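Local structure of plastocyanin (Adiantum capillus-veneris, 1KDJ) at residues 41-46 and 50-55. The protein carries electrons from the cytochrome b6-f complex to P700 of photosystem I by means of a single bound copper ion. Sequence-based numbering, arbitrary orientation.
Sequences FDIPAG and TVASEL
Leaving strand 40-41, the chain is extended from F41 to A45 and runs in a roughly opposite direction to the inclined helical segment 50-55, which comes close at A52 and L55; F41 lies by L55 and I43 by A52, with CA atoms 5.9 Å apart in each pair. Contact between the two is apolar and centres on L55, whose branches part among three residues. CD1 of L55 meets CD of P44 tip to tip at 3.5 Å and also lies 3.6 Å from the carbonyl O of D42. CD2 of L55 approaches the F41 ring obliquely, 4.0 Å from CD1 of F41; the two side chains cross at about a right angle. I43 slides past L55 in the opposite sense, setting CD1 of I43 3.5 Å from CB of L55. With CG1 anti to the carbonyl carbon (chi1 -52°), CG2 of I43 falls anti to the backbone N and rests 3.9 Å from CB of A52; the two branches touch residues nearly one turn apart. Replacing I43 by alanine removes both branches and would probably open a gap beside CB of L55 and the methyl of A52. Y83 of strand 81-86 touches both F41 and L55, while the S59 hydroxyl hydrogen-bonds to F41 N and L55 O. The short helix 49-57 of the plastocyanin fold, a copper-binding beta sandwich, is thereby packed against the chain leading into it.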
loop_
_atom_site.group_PDB
_atom_site.type_symbol
_atom_site.label_atom_id
_atom_site.label_comp_id
_atom_site.label_asym_id
_atom_site.label_seq_id
_atom_site.Cartn_x
_atom_site.Cartn_y
_atom_site.Cartn_z
ATOM N N PHE A 41 0.859 -3.990 -4.180
ATOM C CA PHE A 41 0.661 -3.189 -5.377
ATOM C C PHE A 41 0.206 -4.010 -6.545
ATOM O O PHE A 41 0.691 -5.117 -6.723
ATOM C CB PHE A 41 1.967 -2.455 -5.766
ATOM C CG PHE A 41 2.159 -1.160 -4.976
ATOM C CD1 PHE A 41 1.568 0.001 -5.442
ATOM C CD2 PHE A 41 2.849 -1.159 -3.797
ATOM C CE1 PHE A 41 1.678 1.162 -4.704
ATOM C CE2 PHE A 41 2.951 0.005 -3.067
ATOM C CZ PHE A 41 2.366 1.161 -3.516
ATOM N N ASP A 42 -0.740 -3.518 -7.320
ATOM C CA ASP A 42 -1.129 -4.093 -8.592
ATOM C C ASP A 42 -0.026 -3.825 -9.613
ATOM O O ASP A 42 0.533 -2.723 -9.641
ATOM C CB ASP A 42 -2.342 -3.444 -9.143
ATOM C CG ASP A 42 -3.541 -4.339 -9.310
ATOM O OD1 ASP A 42 -3.409 -5.523 -9.635
ATOM O OD2 ASP A 42 -4.635 -3.824 -9.115
ATOM N N ILE A 43 0.322 -4.755 -10.493
ATOM C CA ILE A 43 1.370 -4.492 -11.485
ATOM C C ILE A 43 0.620 -4.113 -12.749
ATOM O O ILE A 43 -0.191 -4.926 -13.186
ATOM C CB ILE A 43 2.235 -5.741 -11.779
ATOM C CG1 ILE A 43 2.789 -6.374 -10.505
ATOM C CG2 ILE A 43 3.348 -5.311 -12.741
ATOM C CD1 ILE A 43 3.689 -5.489 -9.657
ATOM N N PRO A 44 0.775 -2.934 -13.371
ATOM C CA PRO A 44 0.044 -2.567 -14.569
ATOM C C PRO A 44 0.413 -3.515 -15.713
ATOM O O PRO A 44 1.536 -4.032 -15.827
ATOM C CB PRO A 44 0.433 -1.135 -14.806
ATOM C CG PRO A 44 0.982 -0.661 -13.477
ATOM C CD PRO A 44 1.722 -1.897 -13.005
ATOM N N ALA A 45 -0.560 -3.782 -16.574
ATOM C CA ALA A 45 -0.304 -4.692 -17.676
ATOM C C ALA A 45 0.598 -3.943 -18.655
ATOM O O ALA A 45 0.464 -2.746 -18.957
ATOM C CB ALA A 45 -1.596 -5.084 -18.381
ATOM N N GLY A 46 1.641 -4.669 -19.014
ATOM C CA GLY A 46 2.604 -4.150 -19.971
ATOM C C GLY A 46 3.636 -3.248 -19.326
ATOM O O GLY A 46 4.451 -2.658 -20.040
ATOM N N THR A 50 11.420 -3.034 -14.971
ATOM C CA THR A 50 11.983 -2.287 -13.837
ATOM C C THR A 50 10.876 -1.802 -12.878
ATOM O O THR A 50 11.032 -1.829 -11.657
ATOM C CB THR A 50 12.838 -1.072 -14.353
ATOM O OG1 THR A 50 12.051 -0.336 -15.282
ATOM C CG2 THR A 50 14.127 -1.531 -15.013
ATOM N N VAL A 51 9.724 -1.438 -13.450
ATOM C CA VAL A 51 8.564 -0.972 -12.689
ATOM C C VAL A 51 7.938 -2.173 -11.982
ATOM O O VAL A 51 7.667 -2.064 -10.778
ATOM C CB VAL A 51 7.523 -0.302 -13.625
ATOM C CG1 VAL A 51 6.249 0.135 -12.893
ATOM C CG2 VAL A 51 8.155 0.954 -14.194
ATOM N N ALA A 52 7.741 -3.303 -12.700
ATOM C CA ALA A 52 7.237 -4.525 -12.093
ATOM C C ALA A 52 8.091 -4.913 -10.904
ATOM O O ALA A 52 7.546 -5.221 -9.829
ATOM C CB ALA A 52 7.254 -5.676 -13.082
ATOM N N SER A 53 9.431 -4.830 -11.008
ATOM C CA SER A 53 10.261 -5.168 -9.873
ATOM C C SER A 53 10.150 -4.173 -8.748
ATOM O O SER A 53 10.185 -4.569 -7.580
ATOM C CB SER A 53 11.724 -5.283 -10.283
ATOM O OG SER A 53 11.857 -6.280 -11.307
ATOM N N GLU A 54 9.985 -2.886 -9.055
ATOM C CA GLU A 54 9.863 -1.905 -7.986
ATOM C C GLU A 54 8.606 -2.111 -7.177
ATOM O O GLU A 54 8.644 -2.006 -5.964
ATOM C CB GLU A 54 9.732 -0.492 -8.454
ATOM C CG GLU A 54 10.911 0.235 -8.982
ATOM C CD GLU A 54 10.430 1.644 -9.216
ATOM O OE1 GLU A 54 9.623 1.868 -10.112
ATOM O OE2 GLU A 54 10.856 2.487 -8.456
ATOM N N LEU A 55 7.516 -2.355 -7.885
ATOM C CA LEU A 55 6.211 -2.552 -7.281
ATOM C C LEU A 55 6.191 -3.822 -6.430
ATOM O O LEU A 55 5.682 -3.799 -5.288
ATOM C CB LEU A 55 5.195 -2.593 -8.389
ATOM C CG LEU A 55 4.917 -1.294 -9.184
ATOM C CD1 LEU A 55 3.848 -1.538 -10.207
ATOM C CD2 LEU A 55 4.442 -0.182 -8.232
#